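Local coordinates for extracellular invertase (Aspergillus kawachii, PDB 5XH8), which probably hydrolyses sucrose as a family 32 beta-fructofuranosidase and transfers fructosyl groups with high activity, building fructooligosaccharides such as 1-kestose, at residues F311-Y319 with G557-V565; R341-D351 with T367-L376. All blocks are in the same frame, centred on the assembly; numbering follows the deposited sequence.

Contact 1: residues F311-Y319 with G557-V565. With NA (sodium ion), chain B.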
loop_
_atom_site.group_PDB
_atom_site.type_symbol
_atom_site.label_atom_id
_atom_site.label_comp_id
_atom_site.label_asym_id
_atom_site.label_seq_id
_atom_site.Cartn_x
_atom_site.Cartn_y
_atom_site.Cartn_z
ATOM N N PHE A 311 -9.011 -8.800 -34.249
ATOM C CA PHE A 311 -8.013 -7.768 -33.977
ATOM C C PHE A 311 -8.645 -6.395 -34.172
ATOM O O PHE A 311 -9.340 -6.163 -35.166
ATOM C CB PHE A 311 -6.806 -7.909 -34.899
ATOM C CG PHE A 311 -5.848 -8.983 -34.494
ATOM C CD1 PHE A 311 -6.093 -10.313 -34.827
ATOM C CD2 PHE A 311 -4.673 -8.676 -33.799
ATOM C CE1 PHE A 311 -5.208 -11.304 -34.466
ATOM C CE2 PHE A 311 -3.774 -9.676 -33.436
ATOM C CZ PHE A 311 -4.039 -10.994 -33.775
ATOM N N LEU A 312 -8.462 -5.500 -33.199
ATOM C CA LEU A 312 -8.751 -4.089 -33.392
ATOM C C LEU A 312 -7.734 -3.458 -34.375
ATOM O O LEU A 312 -8.055 -2.502 -35.124
ATOM C CB LEU A 312 -8.749 -3.378 -32.044
ATOM C CG LEU A 312 -9.023 -1.879 -32.037
ATOM C CD1 LEU A 312 -10.352 -1.531 -32.695
ATOM C CD2 LEU A 312 -8.975 -1.391 -30.613
ATOM N N ASP A 313 -6.514 -3.966 -34.348
ATOM C CA ASP A 313 -5.518 -3.609 -35.372
ATOM C C ASP A 313 -4.510 -4.736 -35.492
ATOM O O ASP A 313 -3.942 -5.176 -34.483
ATOM C CB ASP A 313 -4.794 -2.273 -35.097
ATOM C CG ASP A 313 -4.100 -1.739 -36.348
ATOM O OD1 ASP A 313 -2.988 -2.221 -36.657
ATOM O OD2 ASP A 313 -4.681 -0.888 -37.052
ATOM N N TRP A 314 -4.305 -5.195 -36.730
ATOM C CA TRP A 314 -3.395 -6.305 -37.032
ATOM C C TRP A 314 -1.920 -5.904 -37.026
ATOM O O TRP A 314 -1.053 -6.777 -37.129
ATOM C CB TRP A 314 -3.759 -6.973 -38.391
ATOM C CG TRP A 314 -4.978 -7.841 -38.362
ATOM C CD1 TRP A 314 -6.274 -7.453 -38.564
ATOM C CD2 TRP A 314 -5.014 -9.247 -38.132
ATOM N NE1 TRP A 314 -7.111 -8.528 -38.452
ATOM C CE2 TRP A 314 -6.365 -9.645 -38.197
ATOM C CE3 TRP A 314 -4.032 -10.215 -37.876
ATOM C CZ2 TRP A 314 -6.762 -10.967 -38.013
ATOM C CZ3 TRP A 314 -4.422 -11.528 -37.697
ATOM C CH2 TRP A 314 -5.782 -11.892 -37.758
ATOM N N GLY A 315 -1.617 -4.608 -36.913
ATOM C CA GLY A 315 -0.218 -4.156 -36.898
ATOM C C GLY A 315 0.612 -4.809 -35.807
ATOM O O GLY A 315 0.151 -4.959 -34.656
ATOM N N PHE A 316 1.809 -5.247 -36.167
ATOM C CA PHE A 316 2.767 -5.794 -35.196
ATOM C C PHE A 316 3.001 -4.769 -34.052
ATOM O O PHE A 316 2.936 -5.140 -32.879
ATOM C CB PHE A 316 4.082 -6.184 -35.892
ATOM C CG PHE A 316 5.114 -6.787 -34.973
ATOM C CD1 PHE A 316 5.962 -5.962 -34.203
ATOM C CD2 PHE A 316 5.269 -8.167 -34.885
ATOM C CE1 PHE A 316 6.919 -6.500 -33.369
ATOM C CE2 PHE A 316 6.225 -8.716 -34.044
ATOM C CZ PHE A 316 7.057 -7.883 -33.298
ATOM N N SER A 317 3.172 -3.498 -34.419
ATOM C CA SER A 317 3.474 -2.413 -33.481
ATOM C C SER A 317 2.225 -1.740 -32.889
ATOM O O SER A 317 2.348 -0.800 -32.106
ATOM C CB SER A 317 4.383 -1.376 -34.173
ATOM O OG SER A 317 5.630 -1.967 -34.549
ATOM N N SER A 318 1.045 -2.222 -33.265
ATOM C CA SER A 318 -0.227 -1.722 -32.785
ATOM C C SER A 318 -0.607 -2.395 -31.487
ATOM O O SER A 318 -0.558 -3.614 -31.415
ATOM C CB SER A 318 -1.328 -2.013 -33.803
ATOM O OG SER A 318 -1.068 -1.361 -35.017
ATOM N N TYR A 319 -1.007 -1.614 -30.474
ATOM C CA TYR A 319 -1.229 -2.146 -29.125
ATOM C C TYR A 319 -1.934 -1.156 -28.198
ATOM O O TYR A 319 -2.186 -0.020 -28.584
ATOM C CB TYR A 319 0.116 -2.573 -28.513
ATOM C CG TYR A 319 0.042 -3.592 -27.394
ATOM C CD1 TYR A 319 -0.555 -4.849 -27.598
ATOM C CD2 TYR A 319 0.626 -3.335 -26.149
ATOM C CE1 TYR A 319 -0.592 -5.788 -26.598
ATOM C CE2 TYR A 319 0.558 -4.261 -25.134
ATOM C CZ TYR A 319 -0.040 -5.498 -25.362
ATOM O OH TYR A 319 -0.140 -6.444 -24.359
ATOM N N GLY A 557 -15.258 -1.907 -43.397
ATOM C CA GLY A 557 -15.714 -1.439 -42.087
ATOM C C GLY A 557 -15.503 -2.390 -40.928
ATOM O O GLY A 557 -16.164 -2.234 -39.897
ATOM N N ARG A 558 -14.608 -3.369 -41.092
ATOM C CA ARG A 558 -14.357 -4.395 -40.074
ATOM C C ARG A 558 -12.903 -4.860 -39.971
ATOM O O ARG A 558 -12.626 -5.843 -39.316
ATOM C CB ARG A 558 -15.261 -5.615 -40.327
ATOM C CG ARG A 558 -14.968 -6.390 -41.604
ATOM C CD ARG A 558 -16.169 -7.254 -41.999
ATOM N NE ARG A 558 -15.815 -8.302 -42.965
ATOM C CZ ARG A 558 -16.364 -8.487 -44.173
ATOM N NH1 ARG A 558 -17.329 -7.686 -44.641
ATOM N NH2 ARG A 558 -15.937 -9.498 -44.928
ATOM N N PHE A 559 -11.977 -4.155 -40.602
ATOM C CA PHE A 559 -10.594 -4.587 -40.659
ATOM C C PHE A 559 -9.711 -3.369 -40.564
ATOM O O PHE A 559 -9.995 -2.363 -41.205
ATOM C CB PHE A 559 -10.309 -5.295 -41.966
ATOM C CG PHE A 559 -8.885 -5.695 -42.139
ATOM C CD1 PHE A 559 -7.969 -4.826 -42.731
ATOM C CD2 PHE A 559 -8.452 -6.928 -41.718
ATOM C CE1 PHE A 559 -6.645 -5.196 -42.892
ATOM C CE2 PHE A 559 -7.135 -7.309 -41.880
ATOM C CZ PHE A 559 -6.233 -6.446 -42.484
ATOM N N ALA A 560 -8.651 -3.475 -39.761
ATOM C CA ALA A 560 -7.603 -2.446 -39.706
ATOM C C ALA A 560 -6.234 -3.055 -39.509
ATOM O O ALA A 560 -6.064 -3.936 -38.672
ATOM C CB ALA A 560 -7.887 -1.424 -38.605
ATOM N N LEU A 561 -5.264 -2.556 -40.279
ATOM C CA LEU A 561 -3.867 -2.974 -40.206
ATOM C C LEU A 561 -2.985 -1.732 -40.400
ATOM O O LEU A 561 -3.079 -1.061 -41.444
ATOM C CB LEU A 561 -3.556 -3.985 -41.294
ATOM C CG LEU A 561 -2.089 -4.392 -41.533
ATOM C CD1 LEU A 561 -1.440 -4.966 -40.307
ATOM C CD2 LEU A 561 -2.019 -5.432 -42.637
ATOM N N SER A 562 -2.139 -1.429 -39.416
ATOM C CA SER A 562 -1.353 -0.193 -39.438
ATOM C C SER A 562 0.116 -0.447 -39.179
ATOM O O SER A 562 0.480 -1.344 -38.422
ATOM C CB SER A 562 -1.915 0.824 -38.444
ATOM O OG SER A 562 -3.322 0.869 -38.531
ATOM N N THR A 563 0.961 0.365 -39.801
ATOM C CA THR A 563 2.395 0.143 -39.745
ATOM C C THR A 563 3.160 1.402 -40.105
ATOM O O THR A 563 2.551 2.438 -40.398
ATOM C CB THR A 563 2.806 -1.036 -40.659
ATOM O OG1 THR A 563 4.193 -1.349 -40.464
ATOM C CG2 THR A 563 2.546 -0.689 -42.148
ATOM N N TRP A 564 4.494 1.303 -40.051
ATOM C CA TRP A 564 5.411 2.381 -40.417
ATOM C C TRP A 564 5.924 2.190 -41.853
ATOM O O TRP A 564 6.425 1.111 -42.195
ATOM C CB TRP A 564 6.603 2.425 -39.452
ATOM C CG TRP A 564 6.210 2.760 -38.053
ATOM C CD1 TRP A 564 6.120 1.902 -37.008
ATOM C CD2 TRP A 564 5.832 4.049 -37.560
ATOM N NE1 TRP A 564 5.692 2.577 -35.879
ATOM C CE2 TRP A 564 5.522 3.899 -36.191
ATOM C CE3 TRP A 564 5.759 5.322 -38.132
ATOM C CZ2 TRP A 564 5.105 4.973 -35.388
ATOM C CZ3 TRP A 564 5.331 6.403 -37.331
ATOM C CH2 TRP A 564 5.013 6.209 -35.967
ATOM N N VAL A 565 5.785 3.230 -42.673
ATOM C CA VAL A 565 6.302 3.219 -44.043
ATOM C C VAL A 565 7.295 4.366 -44.213
ATOM O O VAL A 565 6.950 5.454 -44.632
ATOM C CB VAL A 565 5.180 3.202 -45.110
ATOM C CG1 VAL A 565 4.562 1.822 -45.165
ATOM C CG2 VAL A 565 4.106 4.255 -44.870
HETATM NA NA NA B . 0.174 -5.663 -32.390
HETATM O O HOH W 1 -9.147 -5.884 -37.870
HETATM O O HOH W 2 -1.969 -6.587 -33.018
HETATM O O HOH W 3 2.655 -2.262 -36.951
#
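The seam between the beta-propeller and the beta-sandwich of a family 32 glycoside hydrolase is built here around an Asx turn, D313 to G315, laid against the sandwich strand 559-564. The carboxylate of D313 carries much of the polar part of the joint. Its CG stands anti to the backbone N (chi1 -163°), which carries both oxygens to S562: the hydroxyl OG gives its proton to OD2 at 2.7 Å, and S562 N reaches the syn lone pair of OD1 in a bent bond (134°) of 3.0 Å. OD1 also accepts from G315 N, which closes the turn, and from S318 OG, which descends from above the carboxylate plane, so three donors grip one oxygen. R374 adds a salt bridge to OD2, and its charge would probably help to keep the buried acid ionised. Next along the turn, W314 N donates to A560 O, a nearly straight bond. The W314 indole and the F559 ring lie near parallel but slid apart, their planes at 23°, with CD1 of W314 3.4 Å from CE2 of F559. L561 CD1 packs against the carbonyl carbon and CB of W314 and the backbone N of G315. The same turn continues into a sodium site, where G315 O and S318 O, each 2.4 Å from the ion, bind it together with the longer F316 O, a water and H287 O.

Contact 2: residues R341-D351 with T367-L376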
loop_
_atom_site.group_PDB
_atom_site.type_symbol
_atom_site.label_atom_id
_atom_site.label_comp_id
_atom_site.label_asym_id
_atom_site.label_seq_id
_atom_site.Cartn_x
_atom_site.Cartn_y
_atom_site.Cartn_z
ATOM N N ARG A 341 -21.166 7.439 -28.952
ATOM C CA ARG A 341 -20.137 6.639 -29.632
ATOM C C ARG A 341 -19.176 6.072 -28.618
ATOM O O ARG A 341 -19.158 6.517 -27.482
ATOM C CB ARG A 341 -19.385 7.510 -30.632
ATOM C CG ARG A 341 -20.215 7.853 -31.859
ATOM C CD ARG A 341 -19.452 8.714 -32.811
ATOM N NE ARG A 341 -19.335 10.094 -32.357
ATOM C CZ ARG A 341 -18.632 11.036 -32.989
ATOM N NH1 ARG A 341 -17.945 10.746 -34.089
ATOM N NH2 ARG A 341 -18.614 12.270 -32.519
ATOM N N PHE A 342 -18.424 5.058 -29.037
ATOM C CA PHE A 342 -17.244 4.599 -28.348
ATOM C C PHE A 342 -16.044 4.816 -29.283
ATOM O O PHE A 342 -15.916 4.141 -30.315
ATOM C CB PHE A 342 -17.347 3.131 -27.950
ATOM C CG PHE A 342 -16.220 2.689 -27.053
ATOM C CD1 PHE A 342 -16.276 2.926 -25.685
ATOM C CD2 PHE A 342 -15.091 2.069 -27.580
ATOM C CE1 PHE A 342 -15.230 2.547 -24.862
ATOM C CE2 PHE A 342 -14.044 1.690 -26.763
ATOM C CZ PHE A 342 -14.106 1.939 -25.408
ATOM N N ILE A 343 -15.186 5.772 -28.914
ATOM C CA ILE A 343 -14.034 6.157 -29.722
ATOM C C ILE A 343 -12.806 5.495 -29.112
ATOM O O ILE A 343 -12.542 5.679 -27.913
ATOM C CB ILE A 343 -13.868 7.686 -29.720
ATOM C CG1 ILE A 343 -15.179 8.395 -30.130
ATOM C CG2 ILE A 343 -12.657 8.110 -30.569
ATOM C CD1 ILE A 343 -15.755 7.974 -31.476
ATOM N N SER A 344 -12.077 4.718 -29.915
ATOM C CA SER A 344 -10.839 4.053 -29.511
ATOM C C SER A 344 -9.613 4.580 -30.287
ATOM O O SER A 344 -9.638 4.693 -31.534
ATOM C CB SER A 344 -10.946 2.557 -29.771
ATOM O OG SER A 344 -9.865 1.874 -29.178
ATOM N N TYR A 345 -8.564 4.917 -29.531
ATOM C CA TYR A 345 -7.241 5.232 -30.057
ATOM C C TYR A 345 -6.314 4.070 -29.784
ATOM O O TYR A 345 -6.020 3.736 -28.627
ATOM C CB TYR A 345 -6.653 6.490 -29.398
ATOM C CG TYR A 345 -7.382 7.762 -29.691
ATOM C CD1 TYR A 345 -8.518 8.120 -28.960
ATOM C CD2 TYR A 345 -6.940 8.631 -30.675
ATOM C CE1 TYR A 345 -9.206 9.291 -29.230
ATOM C CE2 TYR A 345 -7.601 9.809 -30.949
ATOM C CZ TYR A 345 -8.742 10.140 -30.231
ATOM O OH TYR A 345 -9.416 11.303 -30.490
ATOM N N VAL A 346 -5.830 3.467 -30.852
ATOM C CA VAL A 346 -4.798 2.446 -30.795
ATOM C C VAL A 346 -3.410 3.103 -30.785
ATOM O O VAL A 346 -3.198 4.090 -31.465
ATOM C CB VAL A 346 -4.909 1.527 -32.025
ATOM C CG1 VAL A 346 -3.794 0.474 -32.054
ATOM C CG2 VAL A 346 -6.272 0.845 -32.038
ATOM N N TRP A 347 -2.480 2.537 -30.024
ATOM C CA TRP A 347 -1.098 3.007 -29.998
ATOM C C TRP A 347 -0.319 2.318 -31.109
ATOM O O TRP A 347 -0.443 1.110 -31.279
ATOM C CB TRP A 347 -0.449 2.639 -28.660
ATOM C CG TRP A 347 0.990 3.003 -28.431
ATOM C CD1 TRP A 347 1.597 4.176 -28.729
ATOM C CD2 TRP A 347 1.982 2.185 -27.799
ATOM N NE1 TRP A 347 2.902 4.147 -28.325
ATOM C CE2 TRP A 347 3.170 2.933 -27.754
ATOM C CE3 TRP A 347 1.981 0.886 -27.270
ATOM C CZ2 TRP A 347 4.349 2.436 -27.198
ATOM C CZ3 TRP A 347 3.154 0.388 -26.724
ATOM C CH2 TRP A 347 4.321 1.158 -26.690
ATOM N N LEU A 348 0.512 3.080 -31.812
ATOM C CA LEU A 348 1.503 2.524 -32.739
ATOM C C LEU A 348 2.877 2.846 -32.178
ATOM O O LEU A 348 3.381 3.973 -32.321
ATOM C CB LEU A 348 1.333 3.115 -34.144
ATOM C CG LEU A 348 2.179 2.466 -35.270
ATOM C CD1 LEU A 348 1.703 1.046 -35.506
ATOM C CD2 LEU A 348 2.126 3.276 -36.577
ATOM N N SER A 349 3.462 1.865 -31.496
ATOM C CA SER A 349 4.790 2.010 -30.956
ATOM C C SER A 349 5.791 2.323 -32.065
ATOM O O SER A 349 5.770 1.687 -33.132
ATOM C CB SER A 349 5.238 0.729 -30.243
ATOM O OG SER A 349 6.634 0.786 -29.960
ATOM N N GLY A 350 6.659 3.289 -31.805
ATOM C CA GLY A 350 7.613 3.768 -32.811
ATOM C C GLY A 350 8.869 2.922 -32.961
ATOM O O GLY A 350 9.588 3.088 -33.945
ATOM N N ASP A 351 9.157 2.049 -31.984
ATOM C CA ASP A 351 10.447 1.390 -31.909
ATOM C C ASP A 351 10.341 -0.094 -31.531
ATOM O O ASP A 351 11.183 -0.616 -30.792
ATOM C CB ASP A 351 11.353 2.165 -30.918
ATOM C CG ASP A 351 10.770 2.244 -29.520
ATOM O OD1 ASP A 351 9.718 1.617 -29.255
ATOM O OD2 ASP A 351 11.348 2.963 -28.690
ATOM N N THR A 367 9.023 9.649 -31.044
ATOM C CA THR A 367 8.876 8.204 -31.119
ATOM C C THR A 367 7.424 7.850 -30.858
ATOM O O THR A 367 6.890 8.179 -29.798
ATOM C CB THR A 367 9.733 7.487 -30.054
ATOM O OG1 THR A 367 11.093 7.905 -30.148
ATOM C CG2 THR A 367 9.651 5.979 -30.221
ATOM N N GLY A 368 6.804 7.168 -31.826
ATOM C CA GLY A 368 5.445 6.715 -31.714
ATOM C C GLY A 368 4.355 7.699 -32.132
ATOM O O GLY A 368 4.567 8.920 -32.257
ATOM N N THR A 369 3.164 7.140 -32.305
ATOM C CA THR A 369 1.966 7.920 -32.538
ATOM C C THR A 369 0.776 7.122 -32.046
ATOM O O THR A 369 0.899 5.911 -31.836
ATOM C CB THR A 369 1.799 8.242 -34.036
ATOM O OG1 THR A 369 0.715 9.152 -34.226
ATOM C CG2 THR A 369 1.542 6.983 -34.846
ATOM N N LEU A 370 -0.356 7.806 -31.843
ATOM C CA LEU A 370 -1.628 7.120 -31.782
ATOM C C LEU A 370 -2.142 7.013 -33.205
ATOM O O LEU A 370 -1.824 7.863 -34.062
ATOM C CB LEU A 370 -2.653 7.891 -30.939
ATOM C CG LEU A 370 -2.292 8.185 -29.487
ATOM C CD1 LEU A 370 -3.518 8.665 -28.710
ATOM C CD2 LEU A 370 -1.677 6.971 -28.821
ATOM N N LEU A 371 -2.938 5.985 -33.453
ATOM C CA LEU A 371 -3.654 5.877 -34.729
ATOM C C LEU A 371 -4.890 6.793 -34.746
ATOM O O LEU A 371 -5.236 7.441 -33.737
ATOM C CB LEU A 371 -4.013 4.422 -34.992
ATOM C CG LEU A 371 -2.796 3.485 -35.020
ATOM C CD1 LEU A 371 -3.250 2.069 -35.357
ATOM C CD2 LEU A 371 -1.754 3.962 -36.019
ATOM N N LEU A 372 -5.524 6.901 -35.912
ATOM C CA LEU A 372 -6.700 7.739 -36.060
ATOM C C LEU A 372 -7.797 7.265 -35.067
ATOM O O LEU A 372 -7.940 6.066 -34.834
ATOM C CB LEU A 372 -7.273 7.630 -37.484
ATOM C CG LEU A 372 -6.377 8.012 -38.668
ATOM C CD1 LEU A 372 -7.045 7.535 -39.949
ATOM C CD2 LEU A 372 -6.099 9.506 -38.650
ATOM N N PRO A 373 -8.562 8.199 -34.490
ATOM C CA PRO A 373 -9.654 7.764 -33.626
ATOM C C PRO A 373 -10.598 6.887 -34.421
ATOM O O PRO A 373 -10.902 7.219 -35.586
ATOM C CB PRO A 373 -10.346 9.075 -33.233
ATOM C CG PRO A 373 -9.924 10.075 -34.267
ATOM C CD PRO A 373 -8.536 9.660 -34.664
ATOM N N ARG A 374 -11.055 5.790 -33.817
ATOM C CA ARG A 374 -11.945 4.848 -34.491
ATOM C C ARG A 374 -13.283 4.728 -33.736
ATOM O O ARG A 374 -13.310 4.612 -32.500
ATOM C CB ARG A 374 -11.298 3.483 -34.607
ATOM C CG ARG A 374 -10.104 3.475 -35.534
ATOM C CD ARG A 374 -9.295 2.203 -35.520
ATOM N NE ARG A 374 -8.133 2.390 -36.401
ATOM C CZ ARG A 374 -7.137 1.527 -36.572
ATOM N NH1 ARG A 374 -7.098 0.373 -35.926
ATOM N NH2 ARG A 374 -6.164 1.838 -37.410
ATOM N N GLU A 375 -14.376 4.802 -34.503
ATOM C CA GLU A 375 -15.719 4.455 -34.030
ATOM C C GLU A 375 -15.860 2.945 -34.014
ATOM O O GLU A 375 -15.494 2.270 -34.986
ATOM C CB GLU A 375 -16.813 5.103 -34.910
ATOM C CG GLU A 375 -16.954 6.581 -34.662
ATOM C CD GLU A 375 -17.950 7.253 -35.588
ATOM O OE1 GLU A 375 -18.839 6.549 -36.055
ATOM O OE2 GLU A 375 -17.873 8.482 -35.823
ATOM N N LEU A 376 -16.334 2.416 -32.877
ATOM C CA LEU A 376 -16.670 1.004 -32.762
ATOM C C LEU A 376 -18.192 0.851 -32.662
ATOM O O LEU A 376 -18.873 1.647 -31.969
ATOM C CB LEU A 376 -15.991 0.371 -31.556
ATOM C CG LEU A 376 -14.470 0.470 -31.483
ATOM C CD1 LEU A 376 -13.979 -0.392 -30.320
ATOM C CD2 LEU A 376 -13.779 0.059 -32.773
HETATM O O HOH W 4 -18.936 4.272 -31.820
HETATM O O HOH W 5 -7.500 4.042 -33.176
#
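Strand 341-348 runs antiparallel to 367-376 in two paired runs, and the register slips by one residue between S344 and W347. In the first run S344 and R374 form a hydrogen-bonded pair, S344 N meeting R374 O in the carbonyl plane; in the second, L348 pairs likewise with T369. At the slip, L371 N donates almost straight to V346 O at 2.8 Å, while a single water joins S344 O, V346 N and L372 O. Over the irregular part lies the Y345 ring: P373 lies over one face, toward the rim, with CB 3.6 Å from Y345 CZ, while L370 CD1 touches Y345 CB from across at 3.9 Å. The phenol OH of Y345 is held by Y76. Beyond it, V346 CG1 meets L371 CD1 at 3.7 Å, and L371 CD2 reaches back to L348 CB. At the other end R341 bends at chi3 (-75°) to bring NH1 to E375 OE2, a salt bridge of 2.9 Å. OE2 lies in the guanidinium plane, but NH1 comes to it from above the carboxylate, the two planes being 86° apart; E421 and R420 extend this into a buried charge network. R374, extended from CG to NE, passes V346 CG2 on its way to E552 and D313. With strand 318-326 pairing on the other side of 341-348, these strands form part of a blade of the five-bladed propeller of family 32.

From the N terminus, the chain leaves strand 302-311, turns the corner at 312 and enters strand 318-326, whose neighbour is strand 341-348. Contact 2 then closes a short loop, bringing 367-376 back beside 341-351 only 15 residues later. Contact 1 closes a far longer one, 237 residues, when 557-565 of the sandwich returns to the propeller; contact 2 is nested inside it. The two centres lie about 10 Å apart and the contacts touch: Y319 N probably bonds to W347 O, which continues the blade, and W564 NE1 probably bonds to S349 O. R374 of contact 2 reaches into contact 1, its NH1 packed against A560 CB.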